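Local coordinates for protein predicted metal-dependent phosphohydrolase (Magnetospirillum magnetotacticum MS-1, PDB 3KH1) that probably acts as a metal-dependent phosphohydrolase of the HD-domain family, possibly removing the phosphate from deoxynucleoside 5'-monophosphates, at residues H44-H47 with I48-A52; R129-A132 with D133-F136; G161-R164 with A165-D168. One frame throughout, in Å; residues are numbered along the deposited sequence.

Contact 1 (H44-H47 with I48-A52); sequences HSWH and IATMA
In one of its two modelled conformers, Ile48 lays its side chain against one face of the imidazole of His44, one turn earlier on helix 41-54. Ile48 CB lies 3.9 Å from His44 O, which accepts from Ile48 N. Beyond it, Ile48 CG1 is 3.2 Å from His44 O and 3.5 Å from His44 NE2. The terminal Ile48 CD1 makes a CH-pi contact, 3.8 Å from the centroid of the His44 ring and 24° off its normal. A branched aliphatic supports the ring without competing for its nitrogens, which bond to Asp141 and Glu39. Helix 41-54 belongs to the HD-domain fold, and here the His44 side chain lies about 8 Å from a bound calcium ion.

On another side of the helix, Thr50 OG1 donates to Trp46 O at 2.8 Å, while Thr50 N reaches that oxygen from the opposite face of the carbonyl plane. Threonine suits this buried spot because its hydroxyl can bond the carbonyl four residues earlier. Thr50 OG1 also lies 3.4 Å above one face of the Trp46 indole; Trp46 NE1 is engaged by Leu73 O of the second subunit. Selenomethionine Met51, bent at chi3, holds SE above the His47 ring, 4.7 Å from its centroid.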
ATOM      1  N   HIS A  44       4.125   3.902  -3.509  1.00  8.76           N
ATOM      2  CA  HIS A  44       4.073   3.364  -4.878  1.00  8.83           C
ATOM      3  C   HIS A  44       3.345   2.033  -4.891  1.00  9.02           C
ATOM      4  O   HIS A  44       2.439   1.842  -5.722  1.00  8.64           O
ATOM      5  CB  HIS A  44       5.494   3.205  -5.447  1.00  8.86           C
ATOM      6  CG  HIS A  44       5.530   2.640  -6.827  1.00  8.79           C
ATOM      7  ND1 HIS A  44       5.271   3.414  -7.945  1.00 10.33           N
ATOM      8  CD2 HIS A  44       5.703   1.370  -7.279  1.00 10.45           C
ATOM      9  CE1 HIS A  44       5.375   2.651  -9.024  1.00 11.00           C
ATOM     10  NE2 HIS A  44       5.583   1.408  -8.646  1.00 10.98           N
ATOM     11  N   SER A  45       3.708   1.126  -3.968  1.00  8.19           N
ATOM     12  CA  SER A  45       3.062  -0.174  -3.910  1.00  8.03           C
ATOM     13  C   SER A  45       1.570  -0.001  -3.536  1.00  8.28           C
ATOM     14  O   SER A  45       0.733  -0.743  -4.069  1.00  8.10           O
ATOM     15  CB  SER A  45       3.789  -1.115  -2.964  1.00  8.99           C
ATOM     16  OG  SER A  45       4.975  -1.595  -3.590  1.00 11.81           O
ATOM     17  N   TRP A  46       1.226   0.900  -2.608  1.00  8.27           N
ATOM     18  CA  TRP A  46      -0.188   1.208  -2.369  1.00  8.50           C
ATOM     19  C   TRP A  46      -0.890   1.522  -3.683  1.00  8.53           C
ATOM     20  O   TRP A  46      -1.971   1.003  -3.962  1.00  8.99           O
ATOM     21  CB  TRP A  46      -0.333   2.421  -1.409  1.00  8.43           C
ATOM     22  CG  TRP A  46      -1.750   2.937  -1.406  1.00  8.32           C
ATOM     23  CD1 TRP A  46      -2.779   2.395  -0.743  1.00  9.16           C
ATOM     24  CD2 TRP A  46      -2.248   4.054  -2.134  1.00  8.32           C
ATOM     25  NE1 TRP A  46      -3.920   3.056  -1.019  1.00  8.68           N
ATOM     26  CE2 TRP A  46      -3.620   4.102  -1.876  1.00  8.46           C
ATOM     27  CE3 TRP A  46      -1.662   4.998  -2.963  1.00  9.29           C
ATOM     28  CZ2 TRP A  46      -4.458   5.044  -2.452  1.00  9.36           C
ATOM     29  CZ3 TRP A  46      -2.498   5.989  -3.507  1.00  8.99           C
ATOM     30  CH2 TRP A  46      -3.879   5.992  -3.257  1.00  9.81           C
ATOM     31  N   HIS A  47      -0.309   2.397  -4.461  1.00  8.39           N
ATOM     32  CA  HIS A  47      -0.966   2.903  -5.638  1.00  8.62           C
ATOM     33  C   HIS A  47      -1.184   1.842  -6.675  1.00  8.44           C
ATOM     34  O   HIS A  47      -2.286   1.691  -7.210  1.00  8.58           O
ATOM     35  CB  HIS A  47      -0.120   4.038  -6.212  1.00  8.77           C
ATOM     36  CG  HIS A  47      -0.876   5.039  -7.035  1.00  9.24           C
ATOM     37  ND1 HIS A  47      -0.254   6.145  -7.560  1.00  9.72           N
ATOM     38  CD2 HIS A  47      -2.170   5.102  -7.436  1.00  9.99           C
ATOM     39  CE1 HIS A  47      -1.151   6.872  -8.214  1.00  9.87           C
ATOM     40  NE2 HIS A  47      -2.325   6.281  -8.142  1.00  9.86           N
ATOM     41  N   ILE A  48      -0.170   1.018  -6.920  1.00  8.61           N
ATOM     42  CA  ILE A  48      -0.300  -0.023  -7.951  0.50  9.10           C
ATOM     43  C   ILE A  48      -1.221  -1.144  -7.496  1.00  8.46           C
ATOM     44  O   ILE A  48      -1.928  -1.721  -8.292  1.00  9.65           O
ATOM     45  CB  ILE A  48       1.036  -0.719  -8.345  0.50  9.17           C
ATOM     46  CG1 ILE A  48       2.247   0.219  -8.450  0.50  8.33           C
ATOM     47  CG2 ILE A  48       0.862  -1.462  -9.685  0.50  8.17           C
ATOM     48  CD1 ILE A  48       1.969   1.512  -9.243  0.50 10.26           C
ATOM     49  N   ALA A  49      -1.165  -1.510  -6.210  1.00  8.69           N
ATOM     50  CA  ALA A  49      -2.106  -2.530  -5.721  1.00  8.80           C
ATOM     51  C   ALA A  49      -3.548  -2.063  -5.819  1.00  8.59           C
ATOM     52  O   ALA A  49      -4.430  -2.852  -6.173  1.00  9.35           O
ATOM     53  CB  ALA A  49      -1.760  -2.940  -4.270  1.00  9.12           C
ATOM     54  N   THR A  50      -3.799  -0.786  -5.553  1.00  8.47           N
ATOM     55  CA  THR A  50      -5.133  -0.256  -5.714  1.00  9.23           C
ATOM     56  C   THR A  50      -5.547  -0.285  -7.204  1.00  9.82           C
ATOM     57  O   THR A  50      -6.669  -0.671  -7.544  1.00  9.99           O
ATOM     58  CB  THR A  50      -5.194   1.185  -5.145  1.00  8.84           C
ATOM     59  OG1 THR A  50      -4.784   1.163  -3.776  1.00  9.17           O
ATOM     60  CG2 THR A  50      -6.586   1.772  -5.223  1.00 10.66           C
HETATM   61  N   MSE A  51      -4.612   0.058  -8.083  1.00  9.62           N
HETATM   62  CA  MSE A  51      -4.857  -0.038  -9.528  1.00  9.84           C
HETATM   63  C   MSE A  51      -5.197  -1.464  -9.967  1.00 10.19           C
HETATM   64  O   MSE A  51      -5.998  -1.645 -10.869  1.00 11.08           O
HETATM   65  CB  MSE A  51      -3.635   0.421 -10.330  1.00 10.06           C
HETATM   66  CG  MSE A  51      -3.399   1.919 -10.291  1.00 10.39           C
HETATM   67 SE   MSE A  51      -1.685   2.488 -10.953  0.75  7.85          SE
HETATM   68  CE  MSE A  51      -1.893   2.013 -12.863  1.00 13.18           C
ATOM     69  N   ALA A  52      -4.582  -2.485  -9.366  1.00  9.85           N
ATOM     70  CA  ALA A  52      -4.904  -3.874  -9.702  1.00  9.78           C
ATOM     71  C   ALA A  52      -6.403  -4.129  -9.545  1.00 10.98           C
ATOM     72  O   ALA A  52      -7.010  -4.727 -10.403  1.00 11.78           O
ATOM     73  CB  ALA A  52      -4.054  -4.849  -8.852  1.00 10.41           C
TER

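Contact 2 (R129-A132 with D133-F136); sequences RETA and DARF
A helix N-terminus is capped locally where Thr131 receives Ala134 N, in the short turn that joins helix 113-128 to helix 132-151. Arg129, the first residue to leave the preceding helix, has positive phi, and its CA packs 3.8 Å from Ala134 CB. Thr131 then takes the N-cap: OG1, lodged between its own backbone N and carbonyl carbon at chi1 64°, accepts from Ala134 N at 3.2 Å. Threonine suits the place because its short hydroxyl can accept from a first-turn amide whose usual carbonyl partner is missing; the same hydroxyl also bonds to Glu125.

Within this loop between two consecutive helices of the mainly helical HD domain, Arg135 ties the first turn back to the approaching chain. Arg135 N bonds to Thr131 O at 2.9 Å, while the side chain, bent at chi3, brings Arg135 NE to Glu130 O at 3.1 Å. That donor stands above the carbonyl plane, and the oxygen is tilted 17° from the guanidinium plane. One face of the guanidinium lies against the backbone, over Thr131 O and Ala132 CA, each about 3.5 Å from its plane; the alanine methyl adds little bulk beside it, Ala132 CB being 4.1 Å from Arg135 NH2. Asp133 turns its carboxylate to the Arg67 side chain and Gln64 N, and Phe136, bonded through its N to Ala132 O, directs its ring toward helix 65-74.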
ATOM      1  N   ARG A 129       8.410 -12.185 -14.359  1.00 18.77           N
ATOM      2  CA  ARG A 129       7.347 -11.674 -15.255  1.00 20.90           C
ATOM      3  C   ARG A 129       6.946 -12.707 -16.333  1.00 21.44           C
ATOM      4  O   ARG A 129       6.766 -12.390 -17.536  1.00 24.07           O
ATOM      5  CB  ARG A 129       7.623 -10.197 -15.727  1.00 22.03           C
ATOM      6  CG  ARG A 129       8.974  -9.832 -16.137  1.00 23.76           C
ATOM      7  CD  ARG A 129       9.003  -8.412 -16.699  1.00 22.60           C
ATOM      8  NE  ARG A 129      10.308  -8.099 -17.233  1.00 25.28           N
ATOM      9  CZ  ARG A 129      11.348  -7.786 -16.472  1.00 28.38           C
ATOM     10  NH1 ARG A 129      11.237  -7.747 -15.133  1.00 29.47           N
ATOM     11  NH2 ARG A 129      12.505  -7.516 -17.052  1.00 30.69           N
ATOM     12  N   GLU A 130       6.822 -13.959 -15.886  1.00 21.82           N
ATOM     13  CA  GLU A 130       6.446 -15.060 -16.753  1.00 23.67           C
ATOM     14  C   GLU A 130       4.963 -15.413 -16.570  1.00 22.22           C
ATOM     15  O   GLU A 130       4.222 -15.592 -17.566  1.00 25.25           O
ATOM     16  CB  GLU A 130       7.346 -16.274 -16.500  1.00 25.53           C
ATOM     17  CG  GLU A 130       8.809 -16.065 -16.942  1.00 30.03           C
ATOM     18  CD  GLU A 130       9.712 -17.231 -16.579  1.00 37.54           C
ATOM     19  OE1 GLU A 130       9.205 -18.369 -16.530  1.00 42.37           O
ATOM     20  OE2 GLU A 130      10.926 -17.005 -16.341  1.00 42.25           O
ATOM     21  N   THR A 131       4.512 -15.528 -15.322  1.00 18.11           N
ATOM     22  CA  THR A 131       3.165 -16.048 -15.081  1.00 17.40           C
ATOM     23  C   THR A 131       2.104 -14.982 -15.410  1.00 16.17           C
ATOM     24  O   THR A 131       2.402 -13.809 -15.576  1.00 15.73           O
ATOM     25  CB  THR A 131       2.988 -16.480 -13.609  1.00 17.15           C
ATOM     26  OG1 THR A 131       3.121 -15.312 -12.780  1.00 16.60           O
ATOM     27  CG2 THR A 131       4.030 -17.548 -13.174  1.00 18.64           C
ATOM     28  N   ALA A 132       0.852 -15.401 -15.521  1.00 15.73           N
ATOM     29  CA  ALA A 132      -0.239 -14.468 -15.791  1.00 14.97           C
ATOM     30  C   ALA A 132      -0.299 -13.391 -14.724  1.00 13.85           C
ATOM     31  O   ALA A 132      -0.419 -12.204 -15.045  1.00 13.33           O
ATOM     32  CB  ALA A 132      -1.619 -15.220 -15.923  1.00 16.17           C
ATOM     33  N   ASP A 133      -0.255 -13.784 -13.454  1.00 13.64           N
ATOM     34  CA  ASP A 133      -0.300 -12.810 -12.392  1.00 13.27           C
ATOM     35  C   ASP A 133       0.873 -11.820 -12.474  1.00 12.42           C
ATOM     36  O   ASP A 133       0.700 -10.620 -12.262  1.00 12.28           O
ATOM     37  CB  ASP A 133      -0.304 -13.500 -11.015  1.00 12.77           C
ATOM     38  CG  ASP A 133      -1.645 -14.175 -10.677  1.00 15.01           C
ATOM     39  OD1 ASP A 133      -2.675 -13.988 -11.369  1.00 15.37           O
ATOM     40  OD2 ASP A 133      -1.583 -14.908  -9.665  1.00 15.00           O
ATOM     41  N   ALA A 134       2.083 -12.329 -12.706  1.00 12.99           N
ATOM     42  CA  ALA A 134       3.257 -11.478 -12.754  1.00 12.45           C
ATOM     43  C   ALA A 134       3.203 -10.511 -13.932  1.00 12.31           C
ATOM     44  O   ALA A 134       3.649  -9.374 -13.789  1.00 11.95           O
ATOM     45  CB  ALA A 134       4.561 -12.333 -12.781  1.00 13.71           C
ATOM     46  N   ARG A 135       2.685 -10.938 -15.079  1.00 12.42           N
ATOM     47  CA  ARG A 135       2.577 -10.065 -16.218  1.00 13.07           C
ATOM     48  C   ARG A 135       1.602  -8.918 -15.970  1.00 12.55           C
ATOM     49  O   ARG A 135       1.870  -7.772 -16.348  1.00 12.24           O
ATOM     50  CB  ARG A 135       2.200 -10.792 -17.512  1.00 14.33           C
ATOM     51  CG  ARG A 135       3.355 -11.596 -18.087  1.00 16.73           C
ATOM     52  CD  ARG A 135       3.029 -12.236 -19.412  1.00 22.62           C
ATOM     53  NE  ARG A 135       2.503 -13.552 -19.189  1.00 29.59           N
ATOM     54  CZ  ARG A 135       1.236 -13.921 -19.304  1.00 32.41           C
ATOM     55  NH1 ARG A 135       0.264 -13.047 -19.610  1.00 34.70           N
ATOM     56  NH2 ARG A 135       0.936 -15.198 -19.070  1.00 32.05           N
ATOM     57  N   PHE A 136       0.480  -9.205 -15.315  1.00 12.27           N
ATOM     58  CA  PHE A 136      -0.482  -8.134 -15.031  1.00 12.03           C
ATOM     59  C   PHE A 136       0.096  -7.189 -13.966  1.00 10.87           C
ATOM     60  O   PHE A 136       0.028  -5.995 -14.102  1.00 11.47           O
ATOM     61  CB  PHE A 136      -1.840  -8.705 -14.643  1.00 12.32           C
ATOM     62  CG  PHE A 136      -2.919  -7.679 -14.610  1.00 13.20           C
ATOM     63  CD1 PHE A 136      -3.314  -7.017 -15.766  1.00 14.57           C
ATOM     64  CD2 PHE A 136      -3.568  -7.363 -13.407  1.00 12.89           C
ATOM     65  CE1 PHE A 136      -4.282  -6.059 -15.700  1.00 15.71           C
ATOM     66  CE2 PHE A 136      -4.575  -6.387 -13.352  1.00 14.01           C
ATOM     67  CZ  PHE A 136      -4.924  -5.764 -14.493  1.00 13.98           C
TER

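Contact 3 (G161-R164 with A165-D168); sequences GVTR and AKVD
The guanidinium of Arg164, in one of two modelled conformers, meets Asp168 OD1 at its edge, near its plane, and a water joins it there in plane; the carboxylate is turned 63° against it. Arg164 NE donates to Asp168 OD1 in a salt bridge whose modelled length, 2.5 Å, is doubtfully short, while Arg164 NH2 adds a weak bond to the same oxygen. The water accepts from NH2 and donates to OD1, closing a small ring. A bend at chi2 (63°) turns the arginine chain toward Asp168, and Arg164 CG passes 3.4 Å from Asp168 OD2. NH1 pairs with Asp190 of helix 179-195. Replacing Asp168 with an alanine is likely to leave NE without its anionic partner and the water without its acceptor.

Before this pair, Thr163 forms the N-cap of helix 164-177, its OG1 accepting from Lys166 N at 3.3 Å; a short hydroxyl fits there, and the aliphatic chain of Lys166 runs past it, CG 3.5 Å from Thr163 OG1. Val162, just ahead of the cap, sets CG1 3.6 Å from Val167 CG2, their side chains crossing at about a right angle. Such branched apolar residues suit the buried side, where Trp157 packs against both valines.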
ATOM      1  N   GLY A 161      17.059  12.526 -19.129  1.00 14.47           N
ATOM      2  CA  GLY A 161      17.408  12.270 -20.518  1.00 14.78           C
ATOM      3  C   GLY A 161      16.680  11.095 -21.134  1.00 14.79           C
ATOM      4  O   GLY A 161      17.220  10.459 -22.070  1.00 18.17           O
ATOM      5  N   VAL A 162      15.468  10.810 -20.682  1.00 15.19           N
ATOM      6  CA  VAL A 162      14.722   9.656 -21.215  1.00 15.37           C
ATOM      7  C   VAL A 162      14.154  10.067 -22.568  1.00 16.87           C
ATOM      8  O   VAL A 162      13.701  11.184 -22.750  1.00 20.91           O
ATOM      9  CB  VAL A 162      13.605   9.172 -20.282  1.00 14.71           C
ATOM     10  CG1 VAL A 162      12.926   7.878 -20.822  1.00 15.86           C
ATOM     11  CG2 VAL A 162      14.150   8.928 -18.870  1.00 15.44           C
ATOM     12  N   THR A 163      14.241   9.181 -23.540  1.00 16.90           N
ATOM     13  CA  THR A 163      13.779   9.443 -24.900  1.00 17.14           C
ATOM     14  C   THR A 163      12.612   8.499 -25.228  1.00 16.87           C
ATOM     15  O   THR A 163      12.381   7.521 -24.528  1.00 16.93           O
ATOM     16  CB  THR A 163      14.886   9.118 -25.903  1.00 18.30           C
ATOM     17  OG1 THR A 163      15.283   7.756 -25.736  1.00 19.02           O
ATOM     18  CG2 THR A 163      16.117  10.050 -25.747  1.00 20.06           C
ATOM     19  N   ARG A 164      11.887   8.775 -26.318  1.00 17.69           N
ATOM     20  CA  ARG A 164      10.843   7.861 -26.780  0.50 17.73           C
ATOM     21  C   ARG A 164      11.395   6.452 -26.939  1.00 17.21           C
ATOM     22  O   ARG A 164      10.742   5.485 -26.583  1.00 17.50           O
ATOM     23  CB  ARG A 164      10.264   8.268 -28.136  0.50 18.37           C
ATOM     24  CG  ARG A 164       9.225   7.259 -28.717  0.50 17.99           C
ATOM     25  CD  ARG A 164       8.025   7.169 -27.790  0.50 18.76           C
ATOM     26  NE  ARG A 164       7.075   6.086 -28.048  0.50 19.52           N
ATOM     27  CZ  ARG A 164       5.859   6.281 -28.521  0.50 18.11           C
ATOM     28  NH1 ARG A 164       5.456   7.500 -28.829  0.50 19.74           N
ATOM     29  NH2 ARG A 164       5.043   5.270 -28.644  0.50 19.90           N
ATOM     30  N   ALA A 165      12.585   6.329 -27.529  1.00 17.49           N
ATOM     31  CA  ALA A 165      13.177   5.015 -27.746  1.00 17.79           C
ATOM     32  C   ALA A 165      13.336   4.212 -26.460  1.00 17.68           C
ATOM     33  O   ALA A 165      13.036   3.015 -26.426  1.00 18.89           O
ATOM     34  CB  ALA A 165      14.537   5.116 -28.490  1.00 19.85           C
ATOM     35  N   LYS A 166      13.742   4.869 -25.372  1.00 16.84           N
ATOM     36  CA  LYS A 166      13.882   4.193 -24.072  1.00 16.51           C
ATOM     37  C   LYS A 166      12.529   3.761 -23.504  1.00 15.31           C
ATOM     38  O   LYS A 166      12.379   2.653 -22.975  1.00 17.14           O
ATOM     39  CB  LYS A 166      14.650   5.061 -23.065  1.00 16.28           C
ATOM     40  CG  LYS A 166      16.111   5.296 -23.418  1.00 20.06           C
ATOM     41  CD  LYS A 166      16.806   6.107 -22.327  1.00 25.20           C
ATOM     42  CE  LYS A 166      18.155   6.647 -22.773  1.00 29.87           C
ATOM     43  NZ  LYS A 166      18.969   7.176 -21.607  1.00 33.71           N
ATOM     44  N   VAL A 167      11.524   4.622 -23.642  1.00 14.83           N
ATOM     45  CA  VAL A 167      10.181   4.276 -23.179  1.00 14.12           C
ATOM     46  C   VAL A 167       9.588   3.148 -24.012  1.00 15.27           C
ATOM     47  O   VAL A 167       8.926   2.253 -23.494  1.00 15.20           O
ATOM     48  CB  VAL A 167       9.264   5.501 -23.157  1.00 14.50           C
ATOM     49  CG1 VAL A 167       7.824   5.094 -22.818  1.00 15.52           C
ATOM     50  CG2 VAL A 167       9.821   6.568 -22.192  1.00 15.01           C
ATOM     51  N   ASP A 168       9.862   3.167 -25.308  1.00 17.51           N
ATOM     52  CA  ASP A 168       9.347   2.141 -26.213  1.00 19.18           C
ATOM     53  C   ASP A 168       9.863   0.768 -25.858  1.00 19.29           C
ATOM     54  O   ASP A 168       9.247  -0.254 -26.160  1.00 21.90           O
ATOM     55  CB  ASP A 168       9.741   2.420 -27.677  1.00 19.97           C
ATOM     56  CG  ASP A 168       8.836   3.425 -28.344  1.00 22.29           C
ATOM     57  OD1 ASP A 168       7.708   3.679 -27.836  1.00 25.65           O
ATOM     58  OD2 ASP A 168       9.240   3.950 -29.416  1.00 25.52           O
TER
HETATM   59  O   HOH W   1       5.423   2.436 -28.793  1.00 37.57           O

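Overall arrangement
Following the chain from the N terminus, contact 1 comes first, inside helix 41-54, and closes no loop. Contact 2 starts helix 132-151 after the turn from helix 113-128, and contact 3 starts helix 164-177, the next helix in the chain. The three lie in series, none nested in or crossing another. Contacts 1 and 2 touch, Ala52 O lying 4.2 Å from Phe136 CE2, and both pack on helix 65-74; farther along helix 132-151, Leu140 and Gln144 touch Ile48. Contact 3 stands apart, its centre 24 Å from each of the others, and faces helix 179-195. Contact 1 alone also meets the second subunit.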